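Local coordinates for protein particle-associated lyase (Acinetobacter bacteriophage AP22, PDB 4Y9V) that probably cleaves the capsular polysaccharide of Acinetobacter baumannii as a lyase in the phage tailspike, and binds a saccharide of that capsule, at residues L77-R82 / F96-E101; H46-L51 / R82-N87; I209-N214 / L229-A234; V340-Y345 / A357-Y362. All coordinates share one frame; numbering follows the deposited sequence.

In the fold
Contacts 1 and 4 each pair parallel strands, contact 2 docks a helix, and contact 3 packs strands of two sheets against each other inside the spike. Contacts 1 and 2 are the closest pair, their centres about 9 Å apart; they share R82, and L47 N lies 2.9 Å from H78 O. One strand of contact 3, 211-213, neighbours 96-100 in the sheet of contact 1; N214 OD1 also lies 2.8 Å from N100 N. Contact 4 belongs to later turns, about 25 Å from contact 3 between centres. It lies nearest the bound capsular saccharide: the V340 side chain is about 7 Å from one sugar, while D232 of contact 3 is about 11 Å from another.

Contact 1 of 4, residues L77-R82 / F96-E101; sequences LHVKSR and FEFVNE. With EDO (1,2-ethanediol), chain G; EDO (1,2-ethanediol), chain J.
The imidazole of H78 carries V99 CG2 over one face, a CH-pi contact with 4.2 Å between that methyl carbon and the ring centroid. F98 is lined differently: V79 CG2 comes to the edge of its ring, and within its own strand F96 CE1 sits over the centre of one face. These rings belong to two neighbouring strands, 77-79 and 96-100, that run parallel in a four-stranded sheet, consistent with one wall of the parallel beta-helix of such tailspikes. The backbone follows the usual parallel pattern: L77 gives its N-H to E97 O and takes one from V99 N on its own O, and V79 does the same with V99 O and E101 N.

L77, V79, F98 and N100 share one side of the sheet. With L77 CG anti to its backbone nitrogen (chi1 -180°), CD2 reaches 4.1 Å from F96 CZ; CB is 3.8 Å from the same carbon. Helix 63-71 packs against L77 and F96 through V69. N100 OD1 is pressed to 3.2 Å from V79 CB; this buried oxygen has no polar partner in the model, whereas N100 ND2 is bonded to Y215 O. On the other side, H78 ND1 is held by A45 O, which fixes the ring beside V99.

Beyond the strands E101, modelled in two conformers, reaches across in one. There OE1 takes the backbone N-H of S81 at 2.9 Å from N to OE1, on its anti side and 29° out of the carboxylate plane, and a water links the same OE1 to K80 NZ.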
# COMPACT_ATOMS: atom_id res chain seq x y z
N LEU A 77 31.70 -3.04 -23.54
CA LEU A 77 33.03 -2.57 -23.22
C LEU A 77 33.33 -2.77 -21.74
O LEU A 77 32.58 -2.27 -20.87
CB LEU A 77 33.17 -1.08 -23.54
CG LEU A 77 34.56 -0.46 -23.25
CD1 LEU A 77 35.61 -1.01 -24.19
CD2 LEU A 77 34.47 1.05 -23.27
N HIS A 78 34.41 -3.46 -21.45
CA HIS A 78 34.92 -3.64 -20.08
C HIS A 78 35.92 -2.54 -19.78
O HIS A 78 36.78 -2.24 -20.61
CB HIS A 78 35.57 -5.01 -19.94
CG HIS A 78 34.62 -6.13 -20.08
ND1 HIS A 78 34.15 -6.62 -21.26
CD2 HIS A 78 34.03 -6.84 -19.06
CE1 HIS A 78 33.24 -7.63 -20.93
NE2 HIS A 78 33.21 -7.75 -19.62
N VAL A 79 35.81 -1.95 -18.60
CA VAL A 79 36.66 -0.82 -18.18
C VAL A 79 37.32 -1.12 -16.85
O VAL A 79 36.64 -1.41 -15.85
CB VAL A 79 35.87 0.49 -18.13
CG1 VAL A 79 36.76 1.64 -17.72
CG2 VAL A 79 35.18 0.77 -19.46
N LYS A 80 38.65 -1.01 -16.82
CA LYS A 80 39.45 -1.15 -15.62
C LYS A 80 39.27 0.04 -14.73
O LYS A 80 39.17 1.21 -15.15
CB LYS A 80 40.91 -1.27 -16.04
CG LYS A 80 41.92 -1.42 -14.93
CD LYS A 80 43.35 -1.69 -15.41
CE LYS A 80 44.37 -1.67 -14.31
NZ LYS A 80 44.22 -2.85 -13.40
N SER A 81 39.30 -0.21 -13.42
CA SER A 81 39.10 0.81 -12.40
C SER A 81 40.25 1.84 -12.38
O SER A 81 41.37 1.55 -11.94
CB SER A 81 39.05 0.13 -11.04
OG SER A 81 38.81 1.04 -10.01
N ARG A 82 39.93 3.04 -12.85
CA ARG A 82 40.74 4.24 -12.80
C ARG A 82 39.77 5.42 -12.83
O ARG A 82 38.61 5.24 -13.22
CB ARG A 82 41.73 4.41 -14.01
CG ARG A 82 42.66 3.27 -14.31
CD ARG A 82 43.57 3.66 -15.46
NE ARG A 82 44.53 2.67 -15.91
CZ ARG A 82 44.30 1.74 -16.84
NH1 ARG A 82 43.10 1.61 -17.41
NH2 ARG A 82 45.28 0.94 -17.21
N PHE A 96 24.64 0.13 -26.37
CA PHE A 96 25.98 0.09 -25.81
C PHE A 96 25.88 -0.41 -24.39
O PHE A 96 24.97 0.01 -23.68
CB PHE A 96 26.60 1.50 -25.85
CG PHE A 96 28.08 1.51 -25.58
CD1 PHE A 96 28.59 1.64 -24.30
CD2 PHE A 96 28.95 1.38 -26.64
CE1 PHE A 96 29.98 1.65 -24.08
CE2 PHE A 96 30.31 1.39 -26.42
CZ PHE A 96 30.84 1.51 -25.16
N GLU A 97 26.84 -1.22 -23.96
CA GLU A 97 26.88 -1.73 -22.59
C GLU A 97 28.27 -1.52 -21.99
O GLU A 97 29.26 -1.97 -22.58
CB GLU A 97 26.53 -3.21 -22.56
CG GLU A 97 26.62 -3.82 -21.17
CD GLU A 97 26.14 -5.24 -21.02
OE1 GLU A 97 25.81 -5.88 -22.05
OE2 GLU A 97 26.08 -5.72 -19.85
N PHE A 98 28.32 -0.88 -20.83
CA PHE A 98 29.52 -0.84 -20.02
C PHE A 98 29.51 -1.96 -18.98
O PHE A 98 28.49 -2.20 -18.31
CB PHE A 98 29.60 0.47 -19.19
CG PHE A 98 30.00 1.68 -19.99
CD1 PHE A 98 31.36 1.97 -20.19
CD2 PHE A 98 29.06 2.59 -20.51
CE1 PHE A 98 31.74 3.12 -20.84
CE2 PHE A 98 29.47 3.73 -21.18
CZ PHE A 98 30.81 4.00 -21.34
N VAL A 99 30.69 -2.56 -18.77
CA VAL A 99 30.97 -3.42 -17.63
C VAL A 99 32.17 -2.78 -16.93
O VAL A 99 33.33 -2.99 -17.30
CB VAL A 99 31.24 -4.87 -18.00
CG1 VAL A 99 31.37 -5.69 -16.72
CG2 VAL A 99 30.18 -5.42 -18.91
N ASN A 100 31.88 -1.95 -15.93
CA ASN A 100 32.89 -1.15 -15.24
C ASN A 100 33.28 -1.76 -13.91
O ASN A 100 32.41 -2.12 -13.13
CB ASN A 100 32.36 0.26 -15.02
CG ASN A 100 32.14 0.98 -16.34
OD1 ASN A 100 32.79 0.75 -17.32
ND2 ASN A 100 31.18 1.92 -16.34
N GLU A 101 34.58 -1.86 -13.62
CA GLU A 101 35.03 -2.23 -12.29
C GLU A 101 34.60 -1.15 -11.29
O GLU A 101 34.59 0.05 -11.63
CB GLU A 101 36.54 -2.45 -12.28
CG GLU A 101 37.00 -3.67 -13.06
CD GLU A 101 38.48 -3.96 -12.89
OE1 GLU A 101 39.24 -2.99 -12.59
OE2 GLU A 101 38.93 -5.11 -13.08
C1 EDO G . 39.38 -4.54 -17.61
O1 EDO G . 39.09 -3.90 -18.79
C2 EDO G . 38.16 -4.67 -16.66
O2 EDO G . 37.21 -5.59 -17.13
C1 EDO J . 40.95 -7.60 -11.85
O1 EDO J . 40.29 -6.62 -11.04
C2 EDO J . 42.39 -7.26 -12.05
O2 EDO J . 43.12 -7.31 -10.84
O HOH W 1 41.81 -3.27 -11.75

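Contact 2 of 4, residues H46-L51 / R82-N87; sequences HLDTYL and REYIVN. With EDO (1,2-ethanediol), chain G; EDO (1,2-ethanediol), chain I.
Charge comes first: R82 grips D48 end-on, NH1 to OD1 at 2.8 Å and NH2 to OD2 at 2.9 Å. Both bonds are almost straight, with N-H...O angles of 175°. Each carboxylate oxygen is met on its syn side and lies practically in the guanidinium plane, although the two flat groups are turned 22° against each other. The arginine reaches this far because its chain runs extended from CG to NE.

Further hydrogen bonds steady the pair. R82 NH1 has a second acceptor in Y84 OH, 2.8 Å from the nitrogen and again near the guanidinium plane. A water donates to both D48 OD1 and Y84 OH. The phenol oxygen is also bonded to K80 O of its own chain, which pins the end of the ring, and D48 OD2 takes a further bond from an ethanediol hydroxyl.

In the fold, this joins the short helix 47-54 near the N-terminal end of the spike to strand 83-85, which pairs in parallel with strand 105-109 at the start of a long run of parallel strands resembling a beta-helix. The helix leads straight on from H46, its N-cap position.

Apolar packing lies beneath the polar group. Y84 is sandwiched: L47 CD2 stands over one face, 4.0 Å from the ring centroid, and R82 CB lies over the opposite face, both carbons displaced toward the rim. L47 and Y84 approach from opposite directions, and V79 touches both. L51 CD1 approaches the ring obliquely and more loosely, 4.4 Å from Y84 CE1.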
# COMPACT_ATOMS: atom_id res chain seq x y z
N HIS A 46 38.00 -4.44 -24.20
CA HIS A 46 38.53 -3.73 -23.04
C HIS A 46 39.00 -2.36 -23.42
O HIS A 46 39.68 -2.18 -24.42
CB HIS A 46 39.73 -4.50 -22.47
CG HIS A 46 39.41 -5.84 -21.88
ND1 HIS A 46 38.93 -5.93 -20.60
CD2 HIS A 46 39.49 -7.09 -22.37
CE1 HIS A 46 38.72 -7.22 -20.32
NE2 HIS A 46 39.07 -7.95 -21.39
N LEU A 47 38.76 -1.38 -22.54
CA LEU A 47 39.24 -0.03 -22.80
C LEU A 47 40.76 -0.01 -22.96
O LEU A 47 41.30 0.72 -23.78
CB LEU A 47 38.78 0.93 -21.70
CG LEU A 47 39.15 2.38 -21.91
CD1 LEU A 47 38.44 2.96 -23.13
CD2 LEU A 47 38.84 3.19 -20.68
N ASP A 48 41.47 -0.82 -22.16
CA ASP A 48 42.94 -0.74 -22.17
C ASP A 48 43.52 -1.07 -23.55
O ASP A 48 44.55 -0.49 -23.91
CB ASP A 48 43.54 -1.67 -21.13
CG ASP A 48 43.64 -1.03 -19.74
OD1 ASP A 48 42.64 -0.47 -19.28
OD2 ASP A 48 44.71 -1.17 -19.12
N THR A 49 42.94 -2.00 -24.31
CA THR A 49 43.48 -2.29 -25.63
C THR A 49 43.32 -1.10 -26.55
O THR A 49 44.21 -0.78 -27.37
CB THR A 49 42.84 -3.56 -26.24
OG1 THR A 49 41.47 -3.35 -26.38
CG2 THR A 49 43.21 -4.79 -25.47
N TYR A 50 42.19 -0.38 -26.48
CA TYR A 50 41.96 0.81 -27.21
C TYR A 50 42.93 1.93 -26.83
O TYR A 50 43.45 2.66 -27.70
CB TYR A 50 40.50 1.34 -27.06
CG TYR A 50 39.56 0.77 -28.11
CD1 TYR A 50 38.95 -0.46 -27.96
CD2 TYR A 50 39.29 1.51 -29.24
CE1 TYR A 50 38.09 -0.93 -28.96
CE2 TYR A 50 38.43 1.05 -30.23
CZ TYR A 50 37.85 -0.17 -30.08
OH TYR A 50 36.99 -0.68 -31.05
N LEU A 51 43.16 2.11 -25.54
CA LEU A 51 44.11 3.12 -25.10
C LEU A 51 45.48 2.87 -25.70
O LEU A 51 46.16 3.79 -26.20
CB LEU A 51 44.19 3.16 -23.56
CG LEU A 51 42.90 3.67 -22.87
CD1 LEU A 51 42.97 3.40 -21.40
CD2 LEU A 51 42.69 5.13 -23.08
N ARG A 82 39.93 3.04 -12.85
CA ARG A 82 40.74 4.24 -12.80
C ARG A 82 39.77 5.42 -12.83
O ARG A 82 38.61 5.24 -13.22
CB ARG A 82 41.73 4.41 -14.01
CG ARG A 82 42.66 3.27 -14.31
CD ARG A 82 43.57 3.66 -15.46
NE ARG A 82 44.53 2.67 -15.91
CZ ARG A 82 44.30 1.74 -16.84
NH1 ARG A 82 43.10 1.61 -17.41
NH2 ARG A 82 45.28 0.94 -17.21
N GLU A 83 40.26 6.61 -12.52
CA GLU A 83 39.54 7.84 -12.82
C GLU A 83 40.01 8.34 -14.19
O GLU A 83 41.23 8.56 -14.36
CB GLU A 83 39.72 8.89 -11.76
CG GLU A 83 38.91 10.13 -12.05
CD GLU A 83 38.90 11.15 -10.94
OE1 GLU A 83 38.58 10.76 -9.80
OE2 GLU A 83 39.15 12.37 -11.19
N TYR A 84 39.09 8.51 -15.11
CA TYR A 84 39.39 8.93 -16.48
C TYR A 84 38.83 10.31 -16.75
O TYR A 84 37.62 10.55 -16.53
CB TYR A 84 38.76 7.97 -17.48
CG TYR A 84 39.21 6.54 -17.36
CD1 TYR A 84 40.36 6.09 -17.97
CD2 TYR A 84 38.47 5.61 -16.64
CE1 TYR A 84 40.77 4.78 -17.87
CE2 TYR A 84 38.87 4.30 -16.53
CZ TYR A 84 40.01 3.87 -17.15
OH TYR A 84 40.44 2.57 -17.09
N ILE A 85 39.63 11.19 -17.35
CA ILE A 85 39.17 12.47 -17.86
C ILE A 85 38.31 12.24 -19.11
O ILE A 85 38.74 11.55 -20.04
CB ILE A 85 40.36 13.36 -18.18
CG1 ILE A 85 41.13 13.70 -16.91
CG2 ILE A 85 39.94 14.59 -18.95
CD1 ILE A 85 42.47 14.38 -17.15
N VAL A 86 37.11 12.85 -19.13
CA VAL A 86 36.23 12.82 -20.28
C VAL A 86 35.69 14.24 -20.48
O VAL A 86 34.67 14.63 -19.91
CB VAL A 86 35.06 11.82 -20.15
CG1 VAL A 86 34.23 11.81 -21.40
CG2 VAL A 86 35.57 10.43 -19.79
N ASN A 87 36.39 15.05 -21.30
CA ASN A 87 35.99 16.44 -21.45
C ASN A 87 34.88 16.67 -22.45
O ASN A 87 34.29 17.76 -22.46
CB ASN A 87 37.22 17.30 -21.77
CG ASN A 87 38.13 17.46 -20.55
OD1 ASN A 87 39.34 17.59 -20.80
ND2 ASN A 87 37.56 17.55 -19.40
C1 EDO G . 39.38 -4.54 -17.61
O1 EDO G . 39.09 -3.90 -18.79
C2 EDO G . 38.16 -4.67 -16.66
O2 EDO G . 37.21 -5.59 -17.13
C1 EDO I . 47.37 -2.71 -20.67
O1 EDO I . 46.49 -3.16 -19.69
C2 EDO I . 48.65 -2.02 -20.25
O2 EDO I . 48.33 -0.84 -19.45
O HOH W 2 40.17 0.36 -18.82

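Contact 3 of 4, residues I209-N214 / L229-A234; sequences INFKFN and LVIDYA. With EDO (1,2-ethanediol), chain E.
F211 leans its ring toward L229 and I231 across the interior of what looks like a parallel beta-helix. The two strands, 211-213 and 229-232, belong to different sheets: the first pairs with strand 96-100, the second with strands 113-125 and 250-255. Their directions differ by 137°, and with axes 9.7 Å apart, side chains bridge the two strands.

Starting at F211 CB, the first neighbour is a hydroxyl of a bound ethanediol, O1, at 3.6 Å. CG stands anti to the backbone nitrogen (chi1 178°), which carries the ring inward. Farther along, CD2 looks toward I231 CG1, a loose approach, and CE2 finally reaches L229 CD1 at 3.9 Å. The phenyl and the leucine slide past each other in opposite directions. F92 meets the same ring, and A116 of strand 113-125 touches it.

F213 works on the other methyl of the leucine: its CE1 lies 3.7 Å from L229 CD2, while I231 CD1 comes to the edge of this second ring. L229 is thus held between two phenylalanines, one to each branch. F98 of the neighbouring strand touches both rings.

At the other end the backbones converge. Y233 adopts a left-handed helical conformation (phi 57°), turning the chain just after its strand. The ethanediol O1 joins I209 O and F211 N, accepting from the latter at 2.8 Å. The backbone nitrogen of I209 donates to Y233 O, 3.1 Å away, and lies in the plane of that carbonyl.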
# COMPACT_ATOMS: atom_id res chain seq x y z
N ILE A 209 16.75 3.25 -27.68
CA ILE A 209 18.13 2.82 -27.40
C ILE A 209 18.15 1.89 -26.19
O ILE A 209 17.40 2.08 -25.23
CB ILE A 209 19.05 4.03 -27.16
CG1 ILE A 209 20.53 3.60 -27.19
CG2 ILE A 209 18.73 4.79 -25.85
CD1 ILE A 209 21.52 4.77 -27.22
N ASN A 210 19.08 0.91 -26.21
CA ASN A 210 19.35 0.05 -25.07
C ASN A 210 20.79 0.30 -24.57
O ASN A 210 21.74 -0.33 -25.04
CB ASN A 210 19.11 -1.43 -25.42
CG ASN A 210 19.06 -2.29 -24.17
OD1 ASN A 210 19.37 -1.83 -23.10
ND2 ASN A 210 18.67 -3.55 -24.31
N PHE A 211 20.91 1.26 -23.67
CA PHE A 211 22.15 1.71 -23.07
C PHE A 211 22.23 1.13 -21.68
O PHE A 211 21.37 1.42 -20.86
CB PHE A 211 22.19 3.23 -23.04
CG PHE A 211 23.43 3.79 -22.39
CD1 PHE A 211 24.60 3.90 -23.10
CD2 PHE A 211 23.44 4.21 -21.07
CE1 PHE A 211 25.77 4.40 -22.54
CE2 PHE A 211 24.56 4.73 -20.49
CZ PHE A 211 25.74 4.83 -21.23
N LYS A 212 23.23 0.29 -21.42
CA LYS A 212 23.33 -0.51 -20.19
C LYS A 212 24.63 -0.25 -19.48
O LYS A 212 25.67 0.03 -20.09
CB LYS A 212 23.26 -2.03 -20.53
CG LYS A 212 21.94 -2.37 -21.22
CD LYS A 212 21.87 -3.86 -21.40
CE LYS A 212 21.70 -4.64 -20.09
NZ LYS A 212 21.42 -6.11 -20.42
N PHE A 213 24.58 -0.42 -18.16
CA PHE A 213 25.79 -0.37 -17.34
C PHE A 213 25.49 -1.12 -16.05
O PHE A 213 24.40 -1.02 -15.49
CB PHE A 213 26.23 1.07 -17.04
CG PHE A 213 25.14 1.96 -16.48
CD1 PHE A 213 24.35 2.67 -17.36
CD2 PHE A 213 24.92 2.11 -15.13
CE1 PHE A 213 23.34 3.49 -16.92
CE2 PHE A 213 23.91 2.93 -14.67
CZ PHE A 213 23.10 3.61 -15.56
N ASN A 214 26.50 -1.83 -15.54
CA ASN A 214 26.44 -2.40 -14.21
C ASN A 214 26.64 -1.33 -13.13
O ASN A 214 26.05 -1.39 -12.04
CB ASN A 214 27.46 -3.51 -14.04
CG ASN A 214 28.89 -3.05 -14.19
OD1 ASN A 214 29.20 -2.21 -15.02
ND2 ASN A 214 29.81 -3.56 -13.37
N LEU A 229 24.49 11.95 -16.68
CA LEU A 229 23.91 10.96 -17.58
C LEU A 229 22.45 11.34 -17.86
O LEU A 229 21.66 11.54 -16.93
CB LEU A 229 23.93 9.56 -17.02
CG LEU A 229 23.23 8.48 -17.88
CD1 LEU A 229 23.88 8.31 -19.24
CD2 LEU A 229 23.16 7.18 -17.11
N VAL A 230 22.11 11.38 -19.15
CA VAL A 230 20.73 11.40 -19.62
C VAL A 230 20.51 10.10 -20.42
O VAL A 230 21.32 9.76 -21.27
CB VAL A 230 20.41 12.61 -20.50
CG1 VAL A 230 18.90 12.60 -20.86
CG2 VAL A 230 20.82 13.91 -19.82
N ILE A 231 19.39 9.42 -20.13
CA ILE A 231 18.87 8.34 -20.96
C ILE A 231 17.55 8.84 -21.54
O ILE A 231 16.68 9.25 -20.78
CB ILE A 231 18.68 7.05 -20.17
CG1 ILE A 231 19.97 6.56 -19.55
CG2 ILE A 231 18.00 5.99 -21.02
CD1 ILE A 231 19.82 5.40 -18.59
N ASP A 232 17.45 8.82 -22.88
CA ASP A 232 16.35 9.45 -23.59
C ASP A 232 15.80 8.47 -24.62
O ASP A 232 16.58 7.82 -25.33
CB ASP A 232 16.89 10.73 -24.24
CG ASP A 232 15.92 11.72 -24.80
OD1 ASP A 232 14.74 11.42 -25.00
OD2 ASP A 232 16.39 12.91 -25.01
N TYR A 233 14.47 8.33 -24.70
CA TYR A 233 13.85 7.45 -25.68
C TYR A 233 14.37 5.99 -25.54
O TYR A 233 14.89 5.36 -26.46
CB TYR A 233 13.94 7.94 -27.11
CG TYR A 233 12.89 8.96 -27.52
CD1 TYR A 233 11.56 8.85 -27.14
CD2 TYR A 233 13.22 9.98 -28.41
CE1 TYR A 233 10.59 9.75 -27.61
CE2 TYR A 233 12.26 10.87 -28.88
CZ TYR A 233 10.93 10.76 -28.48
OH TYR A 233 9.96 11.61 -28.91
N ALA A 234 14.13 5.45 -24.34
CA ALA A 234 14.38 4.05 -24.03
C ALA A 234 13.10 3.47 -23.39
O ALA A 234 12.33 4.18 -22.75
CB ALA A 234 15.56 3.87 -23.10
C1 EDO E . 18.16 2.24 -21.42
O1 EDO E . 18.62 2.65 -22.70
C2 EDO E . 18.06 0.73 -21.40
O2 EDO E . 17.03 0.37 -22.32

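Contact 4 of 4, residues V340-Y345 / A357-Y362; sequences VERTVY and AGDNEY. With EDO (1,2-ethanediol), chain D.
The carbonyl oxygen of V340 is gripped twice from the other segment, by A357 N at 2.9 Å and by N360 ND2 at 3.0 Å. The hydrogen bond from ND2 is almost straight, yet the nitrogen stands above the carbonyl plane, 45° out of it. N360 uses its other end too: OD1 takes the N-H of T343, at 2.9 Å from N, and ND2 is also bonded to F355 O. With both ends tied, the amide cannot easily flip.

Strands 343-345 and 360-362 are parallel to within 3°, consecutive turns of the pectin lyase-like beta-helix. E361 N donates to T343 O and Y345 N to E361 O. The chain turns a corner at R342, and D359, its neighbour in the next turn, has similar left-handed angles; their side chains run side by side, R342 CD 4.1 Å from D359 CB.

Y345 and Y362 lie side by side, their ring planes only 10° apart but slid so that they barely overlap. Y345 CD2 approaches Y362 CE2 to 3.4 Å. Y345 OH is hydrogen-bonded to D335 O and Y362 OH to T354 O.

E341 pairs through OE2 with R316, while OE1 bonds to Y162 and an ethanediol. R342, modelled in two conformers, forms a salt bridge to D366 of the third subunit. T343 OG1 donates to E341 O, 2.9 Å away, and is also hydrogen-bonded to Y288 OH.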
# COMPACT_ATOMS: atom_id res chain seq x y z
N VAL A 340 2.33 16.52 -14.48
CA VAL A 340 2.38 15.19 -13.92
C VAL A 340 1.00 14.79 -13.40
O VAL A 340 0.43 15.48 -12.56
CB VAL A 340 3.38 15.12 -12.75
CG1 VAL A 340 3.41 13.71 -12.15
CG2 VAL A 340 4.76 15.56 -13.19
N GLU A 341 0.51 13.63 -13.85
CA GLU A 341 -0.74 13.05 -13.35
C GLU A 341 -0.49 11.57 -13.08
O GLU A 341 0.52 10.98 -13.48
CB GLU A 341 -1.89 13.25 -14.34
CG GLU A 341 -1.68 12.57 -15.69
CD GLU A 341 -2.85 12.63 -16.63
OE1 GLU A 341 -3.43 13.72 -16.81
OE2 GLU A 341 -3.17 11.57 -17.26
N ARG A 342 -1.48 10.91 -12.46
CA ARG A 342 -1.43 9.45 -12.30
C ARG A 342 -0.11 9.01 -11.63
O ARG A 342 0.49 8.02 -12.05
CB ARG A 342 -1.70 8.72 -13.61
CG ARG A 342 -2.99 9.11 -14.35
CD ARG A 342 -4.25 8.56 -13.73
NE ARG A 342 -5.28 8.79 -14.77
CZ ARG A 342 -6.03 8.00 -15.53
NH1 ARG A 342 -5.99 6.70 -15.32
NH2 ARG A 342 -6.85 8.53 -16.42
N THR A 343 0.32 9.73 -10.60
CA THR A 343 1.63 9.50 -9.97
C THR A 343 1.48 9.46 -8.46
O THR A 343 0.69 10.22 -7.87
CB THR A 343 2.61 10.57 -10.47
OG1 THR A 343 2.83 10.34 -11.86
CG2 THR A 343 3.97 10.49 -9.81
N VAL A 344 2.24 8.57 -7.82
CA VAL A 344 2.16 8.37 -6.37
C VAL A 344 3.57 8.22 -5.79
O VAL A 344 4.43 7.55 -6.36
CB VAL A 344 1.31 7.14 -6.02
CG1 VAL A 344 1.77 5.88 -6.73
CG2 VAL A 344 1.21 6.92 -4.47
N TYR A 345 3.73 8.84 -4.62
CA TYR A 345 4.79 8.53 -3.66
C TYR A 345 4.15 7.77 -2.50
O TYR A 345 3.20 8.28 -1.88
CB TYR A 345 5.49 9.76 -3.13
CG TYR A 345 6.33 10.55 -4.10
CD1 TYR A 345 7.68 10.29 -4.27
CD2 TYR A 345 5.78 11.58 -4.86
CE1 TYR A 345 8.45 11.02 -5.15
CE2 TYR A 345 6.54 12.33 -5.74
CZ TYR A 345 7.89 12.05 -5.89
OH TYR A 345 8.72 12.77 -6.72
N ALA A 357 -0.44 17.96 -11.37
CA ALA A 357 -1.63 18.38 -12.09
C ALA A 357 -2.93 17.87 -11.47
O ALA A 357 -3.95 18.57 -11.52
CB ALA A 357 -1.56 17.87 -13.52
N GLY A 358 -2.90 16.64 -10.93
CA GLY A 358 -4.07 15.97 -10.39
C GLY A 358 -4.02 14.48 -10.68
O GLY A 358 -3.17 13.97 -11.40
N ASP A 359 -5.01 13.78 -10.08
CA ASP A 359 -5.00 12.33 -10.04
C ASP A 359 -3.68 11.78 -9.54
O ASP A 359 -3.12 10.83 -10.07
CB ASP A 359 -5.45 11.72 -11.37
CG ASP A 359 -6.93 12.00 -11.65
OD1 ASP A 359 -7.72 12.22 -10.71
OD2 ASP A 359 -7.27 11.91 -12.84
N ASN A 360 -3.18 12.41 -8.45
CA ASN A 360 -1.91 12.08 -7.83
C ASN A 360 -2.13 11.74 -6.37
O ASN A 360 -3.17 12.08 -5.79
CB ASN A 360 -0.93 13.24 -7.96
CG ASN A 360 -0.51 13.50 -9.40
OD1 ASN A 360 -0.34 12.56 -10.19
ND2 ASN A 360 -0.33 14.77 -9.75
N GLU A 361 -1.13 11.11 -5.76
CA GLU A 361 -1.25 10.66 -4.37
C GLU A 361 0.08 10.70 -3.64
O GLU A 361 1.12 10.34 -4.20
CB GLU A 361 -1.81 9.22 -4.34
CG GLU A 361 -2.03 8.62 -2.96
CD GLU A 361 -2.85 7.34 -2.96
OE1 GLU A 361 -2.81 6.62 -3.99
OE2 GLU A 361 -3.50 7.05 -1.94
N TYR A 362 0.02 11.11 -2.38
CA TYR A 362 1.04 10.77 -1.37
C TYR A 362 0.34 9.86 -0.36
O TYR A 362 -0.69 10.27 0.21
CB TYR A 362 1.63 11.97 -0.64
CG TYR A 362 2.53 12.84 -1.50
CD1 TYR A 362 2.01 13.79 -2.37
CD2 TYR A 362 3.90 12.70 -1.45
CE1 TYR A 362 2.83 14.57 -3.15
CE2 TYR A 362 4.74 13.48 -2.23
CZ TYR A 362 4.20 14.42 -3.11
OH TYR A 362 5.07 15.15 -3.85
C1 EDO D . -4.74 15.87 -14.18
O1 EDO D . -5.46 16.99 -14.48
C2 EDO D . -5.54 14.61 -14.21
O2 EDO D . -5.88 14.27 -15.54
O HOH W 3 -5.55 11.39 -14.73
O HOH W 4 -6.44 11.24 -15.03